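Local coordinates for protein epoxide hydrolase (Aspergillus niger, PDB 3G02) that probably opens epoxides with water to give vicinal diols, here in an enantioselective form obtained by directed evolution, at residues 173-178 / 206-211; 198-203 / 339-344. The protein carries 9 engineered substitutions. One frame throughout, in Å; residues are numbered along the deposited sequence.

Overall arrangement
After the N-terminal helices and the first four sheet strands, the chain forms helix 167-180, which carries 173-178. It then runs through strand 187-191 and helix 194-205 to the turn and strand start at 206-211, where contact 1 closes a short loop. Segment 198-203, on helix 194-205, lies inside that loop, but its partner 339-344 comes only after an excursion of 135 residues, about half of them helical. The two contacts therefore cross along the chain. Contact 1 joins helix 167-180 to the approach to strand 209-214; contact 2 joins helix 194-205 to strand 340-345. Strands 209-214 and 340-345 are parallel neighbours in the central alpha/beta-hydrolase sheet, and the contact centres are about 11 Å apart.

Contact 1 of 2, residues 173-178 / 206-211; sequences VVDQLM and FDACKA
The D175 carboxylate and the F206 ring meet obliquely, their planes 49° apart, with the CD2-CE2 side of the ring nearest the acid. D175 CG lies 3.4 Å from F206 CD2, and D175 CB adds an aliphatic contact at 3.5 Å from F206 CD2. A phenylalanine suits this place because its broad ring spans from the turn to the stem of the acid. With CG anti to the backbone N (chi1 175°), D175 extends from its helix towards the turn. Its OD1 is 3.8 Å from A208 CB, a methyl small enough to sit beside the acid. A water bridges the remaining distance: it donates to D175 OD1 at 2.8 Å and accepts from A208 N at 3.0 Å. The turn at 206-209 belongs to a beta-alpha-beta crossover, in which helix 194-205 links parallel strands 187-191 and 209-214; helix 167-180, carrying D175, precedes it in the chain. F206 is the first residue after helix 194-205 to leave helical geometry, and its type I turn is closed by C209 N to F206 O at 3.1 Å. The buried acid has further partners: Y187 OH is hydrogen-bonded to OD1 and K179 forms a salt bridge with OD2, an environment that probably favours the charged carboxylate. A208 also joins Y187 through a backbone hydrogen bond.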
ATOM      1  N   VAL A 173     -18.941 -12.454  17.724  1.00 12.08           N
ATOM      2  CA  VAL A 173     -18.484 -13.821  17.449  1.00 11.99           C
ATOM      3  C   VAL A 173     -17.655 -14.396  18.608  1.00 12.02           C
ATOM      4  O   VAL A 173     -17.858 -15.543  19.008  1.00 12.08           O
ATOM      5  CB  VAL A 173     -17.697 -13.906  16.113  1.00 11.99           C
ATOM      6  CG1 VAL A 173     -17.009 -15.260  15.961  1.00 12.67           C
ATOM      7  CG2 VAL A 173     -18.633 -13.652  14.931  1.00 12.47           C
ATOM      8  N   VAL A 174     -16.726 -13.602  19.139  1.00 11.99           N
ATOM      9  CA  VAL A 174     -15.886 -14.047  20.256  1.00 12.03           C
ATOM     10  C   VAL A 174     -16.741 -14.321  21.497  1.00 12.36           C
ATOM     11  O   VAL A 174     -16.589 -15.362  22.141  1.00 12.30           O
ATOM     12  CB  VAL A 174     -14.752 -13.039  20.567  1.00 11.89           C
ATOM     13  CG1 VAL A 174     -13.990 -13.436  21.830  1.00 11.93           C
ATOM     14  CG2 VAL A 174     -13.785 -12.944  19.392  1.00 12.11           C
ATOM     15  N   ASP A 175     -17.648 -13.398  21.805  1.00 12.82           N
ATOM     16  CA  ASP A 175     -18.560 -13.559  22.939  1.00 13.22           C
ATOM     17  C   ASP A 175     -19.411 -14.822  22.787  1.00 13.52           C
ATOM     18  O   ASP A 175     -19.589 -15.577  23.748  1.00 13.65           O
ATOM     19  CB  ASP A 175     -19.447 -12.323  23.101  1.00 13.45           C
ATOM     20  CG  ASP A 175     -20.495 -12.491  24.189  1.00 14.14           C
ATOM     21  OD1 ASP A 175     -20.139 -12.428  25.386  1.00 15.70           O
ATOM     22  OD2 ASP A 175     -21.680 -12.662  23.835  1.00 15.39           O
ATOM     23  N   GLN A 176     -19.924 -15.059  21.580  1.00 13.68           N
ATOM     24  CA  GLN A 176     -20.730 -16.252  21.315  1.00 14.15           C
ATOM     25  C   GLN A 176     -19.915 -17.535  21.491  1.00 14.22           C
ATOM     26  O   GLN A 176     -20.409 -18.524  22.038  1.00 14.11           O
ATOM     27  CB  GLN A 176     -21.359 -16.199  19.916  1.00 14.36           C
ATOM     28  CG  GLN A 176     -22.466 -17.234  19.689  1.00 16.25           C
ATOM     29  CD  GLN A 176     -23.566 -17.168  20.744  1.00 18.15           C
ATOM     30  OE1 GLN A 176     -24.182 -16.122  20.954  1.00 20.70           O
ATOM     31  NE2 GLN A 176     -23.811 -18.290  21.414  1.00 20.03           N
ATOM     32  N   LEU A 177     -18.665 -17.516  21.033  1.00 13.67           N
ATOM     33  CA  LEU A 177     -17.778 -18.658  21.202  1.00 13.54           C
ATOM     34  C   LEU A 177     -17.609 -18.992  22.678  1.00 13.21           C
ATOM     35  O   LEU A 177     -17.740 -20.153  23.070  1.00 13.32           O
ATOM     36  CB  LEU A 177     -16.413 -18.386  20.556  1.00 13.26           C
ATOM     37  CG  LEU A 177     -15.318 -19.428  20.809  1.00 13.66           C
ATOM     38  CD1 LEU A 177     -15.664 -20.780  20.198  1.00 13.46           C
ATOM     39  CD2 LEU A 177     -13.980 -18.924  20.278  1.00 13.68           C
ATOM     40  N   MET A 178     -17.324 -17.973  23.487  1.00 13.28           N
ATOM     41  CA  MET A 178     -17.120 -18.173  24.922  1.00 13.46           C
ATOM     42  C   MET A 178     -18.388 -18.689  25.602  1.00 13.94           C
ATOM     43  O   MET A 178     -18.317 -19.567  26.462  1.00 14.14           O
ATOM     44  CB  MET A 178     -16.602 -16.896  25.589  1.00 13.49           C
ATOM     45  CG  MET A 178     -15.198 -16.477  25.131  1.00 13.39           C
ATOM     46  SD  MET A 178     -13.966 -17.773  25.356  1.00 13.00           S
ATOM     47  CE  MET A 178     -13.396 -17.431  27.020  1.00 13.12           C
ATOM     48  N   PHE A 206     -20.448  -6.159  26.521  1.00 16.93           N
ATOM     49  CA  PHE A 206     -20.821  -7.561  26.670  1.00 17.07           C
ATOM     50  C   PHE A 206     -20.751  -7.991  28.133  1.00 17.44           C
ATOM     51  O   PHE A 206     -19.675  -8.005  28.738  1.00 17.39           O
ATOM     52  CB  PHE A 206     -19.954  -8.451  25.767  1.00 16.97           C
ATOM     53  CG  PHE A 206     -20.223  -8.267  24.291  1.00 16.42           C
ATOM     54  CD1 PHE A 206     -19.692  -7.178  23.600  1.00 16.77           C
ATOM     55  CD2 PHE A 206     -21.006  -9.181  23.594  1.00 16.25           C
ATOM     56  CE1 PHE A 206     -19.939  -7.005  22.239  1.00 16.93           C
ATOM     57  CE2 PHE A 206     -21.254  -9.017  22.231  1.00 16.74           C
ATOM     58  CZ  PHE A 206     -20.721  -7.925  21.557  1.00 16.29           C
ATOM     59  N   ASP A 207     -21.911  -8.324  28.696  1.00 17.80           N
ATOM     60  CA  ASP A 207     -22.033  -8.597  30.130  1.00 18.09           C
ATOM     61  C   ASP A 207     -21.191  -9.769  30.617  1.00 17.64           C
ATOM     62  O   ASP A 207     -20.698  -9.749  31.747  1.00 17.59           O
ATOM     63  CB  ASP A 207     -23.496  -8.819  30.515  1.00 18.58           C
ATOM     64  CG  ASP A 207     -24.303  -7.536  30.514  1.00 20.08           C
ATOM     65  OD1 ASP A 207     -25.535  -7.621  30.702  1.00 22.49           O
ATOM     66  OD2 ASP A 207     -23.720  -6.445  30.330  1.00 21.76           O
ATOM     67  N   ALA A 208     -21.033 -10.780  29.765  1.00 17.16           N
ATOM     68  CA  ALA A 208     -20.259 -11.972  30.106  1.00 16.62           C
ATOM     69  C   ALA A 208     -18.761 -11.678  30.214  1.00 16.31           C
ATOM     70  O   ALA A 208     -18.037 -12.390  30.904  1.00 16.20           O
ATOM     71  CB  ALA A 208     -20.519 -13.082  29.108  1.00 16.84           C
ATOM     72  N   CYS A 209     -18.299 -10.636  29.527  1.00 15.67           N
ATOM     73  CA  CYS A 209     -16.912 -10.201  29.665  1.00 15.53           C
ATOM     74  C   CYS A 209     -16.757  -9.444  30.977  1.00 15.49           C
ATOM     75  O   CYS A 209     -17.365  -8.392  31.159  1.00 15.73           O
ATOM     76  CB  CYS A 209     -16.501  -9.317  28.486  1.00 15.39           C
ATOM     77  SG  CYS A 209     -14.798  -8.728  28.596  1.00 15.26           S
ATOM     78  N   LYS A 210     -15.939  -9.976  31.884  1.00 15.36           N
ATOM     79  CA  LYS A 210     -15.834  -9.423  33.240  1.00 15.59           C
ATOM     80  C   LYS A 210     -14.598  -8.553  33.476  1.00 15.23           C
ATOM     81  O   LYS A 210     -14.586  -7.717  34.382  1.00 15.67           O
ATOM     82  CB  LYS A 210     -15.893 -10.543  34.288  1.00 15.82           C
ATOM     83  CG  LYS A 210     -17.112 -11.456  34.191  1.00 17.09           C
ATOM     84  CD  LYS A 210     -18.415 -10.722  34.489  1.00 18.77           C
ATOM     85  CE  LYS A 210     -19.605 -11.649  34.323  1.00 20.27           C
ATOM     86  NZ  LYS A 210     -20.899 -10.951  34.572  1.00 21.98           N
ATOM     87  N   ALA A 211     -13.564  -8.760  32.662  1.00 14.87           N
ATOM     88  CA  ALA A 211     -12.311  -8.019  32.779  1.00 14.05           C
ATOM     89  C   ALA A 211     -11.539  -8.081  31.467  1.00 13.41           C
ATOM     90  O   ALA A 211     -11.711  -9.018  30.683  1.00 13.57           O
ATOM     91  CB  ALA A 211     -11.458  -8.573  33.928  1.00 14.21           C
TER
HETATM   92  O   HOH W   1     -22.017 -11.139  26.966  1.00 20.07           O

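Contact 2 of 2, residues 198-203 / 339-344; sequences VGRLLG and KPFGFS. With FMT (formic acid), chain D.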
ATOM      1  N   VAL A 198     -11.200  -5.299  19.699  1.00 10.78           N
ATOM      2  CA  VAL A 198     -12.244  -6.302  19.928  1.00 10.92           C
ATOM      3  C   VAL A 198     -12.436  -6.503  21.436  1.00 11.15           C
ATOM      4  O   VAL A 198     -13.570  -6.490  21.927  1.00 11.35           O
ATOM      5  CB  VAL A 198     -11.928  -7.634  19.216  1.00 10.71           C
ATOM      6  CG1 VAL A 198     -12.991  -8.693  19.515  1.00 10.61           C
ATOM      7  CG2 VAL A 198     -11.825  -7.413  17.712  1.00 11.29           C
ATOM      8  N   GLY A 199     -11.329  -6.645  22.165  1.00 11.19           N
ATOM      9  CA  GLY A 199     -11.372  -6.757  23.627  1.00 11.71           C
ATOM     10  C   GLY A 199     -12.012  -5.565  24.324  1.00 12.16           C
ATOM     11  O   GLY A 199     -12.762  -5.736  25.291  1.00 12.50           O
ATOM     12  N   ARG A 200     -11.716  -4.361  23.843  1.00 12.43           N
ATOM     13  CA  ARG A 200     -12.326  -3.143  24.375  1.00 13.07           C
ATOM     14  C   ARG A 200     -13.846  -3.190  24.220  1.00 13.45           C
ATOM     15  O   ARG A 200     -14.578  -2.908  25.172  1.00 13.85           O
ATOM     16  CB  ARG A 200     -11.755  -1.895  23.689  1.00 13.15           C
ATOM     17  CG  ARG A 200     -12.358  -0.579  24.189  1.00 13.06           C
ATOM     18  CD  ARG A 200     -11.591   0.642  23.698  1.00 13.38           C
ATOM     19  NE  ARG A 200     -10.258   0.732  24.295  1.00 13.64           N
ATOM     20  CZ  ARG A 200      -9.982   1.311  25.462  1.00 14.35           C
ATOM     21  NH1 ARG A 200     -10.946   1.875  26.185  1.00 14.67           N
ATOM     22  NH2 ARG A 200      -8.732   1.334  25.908  1.00 14.36           N
ATOM     23  N   LEU A 201     -14.312  -3.556  23.027  1.00 13.63           N
ATOM     24  CA  LEU A 201     -15.751  -3.644  22.757  1.00 13.68           C
ATOM     25  C   LEU A 201     -16.434  -4.690  23.638  1.00 13.86           C
ATOM     26  O   LEU A 201     -17.554  -4.473  24.118  1.00 14.20           O
ATOM     27  CB  LEU A 201     -16.019  -3.929  21.278  1.00 13.68           C
ATOM     28  CG  LEU A 201     -15.614  -2.851  20.268  1.00 13.84           C
ATOM     29  CD1 LEU A 201     -15.847  -3.352  18.859  1.00 14.99           C
ATOM     30  CD2 LEU A 201     -16.369  -1.543  20.502  1.00 13.62           C
ATOM     31  N   LEU A 202     -15.757  -5.813  23.858  1.00 13.86           N
ATOM     32  CA  LEU A 202     -16.251  -6.838  24.779  1.00 14.06           C
ATOM     33  C   LEU A 202     -16.367  -6.298  26.207  1.00 14.53           C
ATOM     34  O   LEU A 202     -17.381  -6.513  26.880  1.00 14.79           O
ATOM     35  CB  LEU A 202     -15.362  -8.086  24.730  1.00 13.79           C
ATOM     36  CG  LEU A 202     -15.444  -8.870  23.412  1.00 13.17           C
ATOM     37  CD1 LEU A 202     -14.290  -9.846  23.267  1.00 13.36           C
ATOM     38  CD2 LEU A 202     -16.784  -9.591  23.279  1.00 13.09           C
ATOM     39  N   GLY A 203     -15.341  -5.583  26.658  1.00 14.71           N
ATOM     40  CA  GLY A 203     -15.365  -4.957  27.978  1.00 15.25           C
ATOM     41  C   GLY A 203     -16.483  -3.939  28.120  1.00 15.83           C
ATOM     42  O   GLY A 203     -17.143  -3.868  29.158  1.00 15.92           O
ATOM     43  N   LYS A 339     -15.117  -2.051  33.568  1.00 18.59           N
ATOM     44  CA  LYS A 339     -14.696  -3.285  34.232  1.00 17.99           C
ATOM     45  C   LYS A 339     -13.195  -3.247  34.541  1.00 17.17           C
ATOM     46  O   LYS A 339     -12.478  -2.416  33.980  1.00 17.21           O
ATOM     47  CB  LYS A 339     -15.042  -4.487  33.354  1.00 18.11           C
ATOM     48  CG  LYS A 339     -16.539  -4.709  33.220  1.00 18.49           C
ATOM     49  CD  LYS A 339     -16.863  -5.478  31.977  1.00 19.14           C
ATOM     50  CE  LYS A 339     -18.351  -5.437  31.687  1.00 19.22           C
ATOM     51  NZ  LYS A 339     -18.632  -6.054  30.367  1.00 18.82           N
ATOM     52  N   PRO A 340     -12.719  -4.128  35.450  1.00 16.62           N
ATOM     53  CA  PRO A 340     -11.284  -4.188  35.739  1.00 16.00           C
ATOM     54  C   PRO A 340     -10.460  -4.287  34.456  1.00 15.34           C
ATOM     55  O   PRO A 340     -10.704  -5.165  33.623  1.00 15.25           O
ATOM     56  CB  PRO A 340     -11.150  -5.460  36.575  1.00 16.18           C
ATOM     57  CG  PRO A 340     -12.461  -5.574  37.271  1.00 16.53           C
ATOM     58  CD  PRO A 340     -13.477  -5.097  36.268  1.00 16.65           C
ATOM     59  N   PHE A 341      -9.509  -3.368  34.320  1.00 14.62           N
ATOM     60  CA  PHE A 341      -8.754  -3.165  33.089  1.00 14.25           C
ATOM     61  C   PHE A 341      -7.272  -3.216  33.437  1.00 13.79           C
ATOM     62  O   PHE A 341      -6.825  -2.574  34.388  1.00 13.77           O
ATOM     63  CB  PHE A 341      -9.171  -1.815  32.484  1.00 14.11           C
ATOM     64  CG  PHE A 341      -8.370  -1.375  31.284  1.00 14.18           C
ATOM     65  CD1 PHE A 341      -7.995  -2.273  30.286  1.00 14.28           C
ATOM     66  CD2 PHE A 341      -8.045  -0.033  31.128  1.00 14.20           C
ATOM     67  CE1 PHE A 341      -7.264  -1.834  29.180  1.00 14.47           C
ATOM     68  CE2 PHE A 341      -7.328   0.411  30.025  1.00 14.51           C
ATOM     69  CZ  PHE A 341      -6.936  -0.494  29.047  1.00 14.62           C
ATOM     70  N   GLY A 342      -6.524  -4.018  32.680  1.00 13.36           N
ATOM     71  CA  GLY A 342      -5.093  -4.189  32.899  1.00 12.62           C
ATOM     72  C   GLY A 342      -4.312  -3.953  31.627  1.00 12.36           C
ATOM     73  O   GLY A 342      -4.837  -4.140  30.525  1.00 12.15           O
ATOM     74  N   PHE A 343      -3.061  -3.525  31.779  1.00 12.02           N
ATOM     75  CA  PHE A 343      -2.214  -3.237  30.632  1.00 11.86           C
ATOM     76  C   PHE A 343      -0.776  -3.697  30.826  1.00 11.94           C
ATOM     77  O   PHE A 343      -0.191  -3.510  31.895  1.00 12.07           O
ATOM     78  CB  PHE A 343      -2.246  -1.746  30.297  1.00 11.70           C
ATOM     79  CG  PHE A 343      -1.805  -1.439  28.893  1.00 11.56           C
ATOM     80  CD1 PHE A 343      -2.724  -1.465  27.843  1.00 11.17           C
ATOM     81  CD2 PHE A 343      -0.473  -1.144  28.615  1.00 11.26           C
ATOM     82  CE1 PHE A 343      -2.319  -1.193  26.542  1.00 11.79           C
ATOM     83  CE2 PHE A 343      -0.062  -0.879  27.313  1.00 11.27           C
ATOM     84  CZ  PHE A 343      -0.991  -0.900  26.280  1.00 11.00           C
ATOM     85  N   SER A 344      -0.222  -4.305  29.776  1.00 11.53           N
ATOM     86  CA  SER A 344       1.198  -4.643  29.717  1.00 11.29           C
ATOM     87  C   SER A 344       1.873  -3.814  28.632  1.00 11.30           C
ATOM     88  O   SER A 344       1.522  -3.911  27.451  1.00 10.73           O
ATOM     89  CB  SER A 344       1.400  -6.133  29.445  1.00 11.48           C
ATOM     90  OG  SER A 344       0.987  -6.916  30.548  1.00 11.90           O
TER
HETATM   91  C   FMT D 409      -7.680  -0.561  22.060  1.00 18.33           C
HETATM   92  O1  FMT D 409      -6.804  -0.394  21.213  1.00 17.69           O
HETATM   93  O2  FMT D 409      -7.898   0.227  22.981  1.00 18.49           O
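K339 NZ donates to G203 O at 2.9 Å, coming from above the carbonyl plane rather than along a lone pair. The same NZ has its stronger partner in C209 O, at the start of strand 209-214. The lysine chain, extended beyond CG, runs alongside its target: K339 CD is 3.3 Å from G203 O, and CE packs beside the same oxygen. A lysine suits the place because its long aliphatic stem carries an amine to the helix carbonyl; G203 lies in the last turn of helix 194-205, where the helix end probably adds negative potential. At the other end of the contact, F341 CZ reaches R200 NH2 at 4.1 Å, with the guanidinium and ring planes 76° apart. R200 and G203 lie on helix 194-205, whereas F341 lies on strand 340-345, a parallel strand of the alpha/beta-hydrolase sheet set between strands 209-214 and 362-369. A bend at chi3 (-68°) turns the R200 guanidinium so that NE donates to O2 of a bound formic acid molecule, probably from the crystallisation liquor, at 2.7 Å; the bond from R200 NH2 to that O2 is weak. N218 N is also hydrogen-bonded to it. Further out, R200 NH1 is hydrogen-bonded to the carbonyls of T361 and L335.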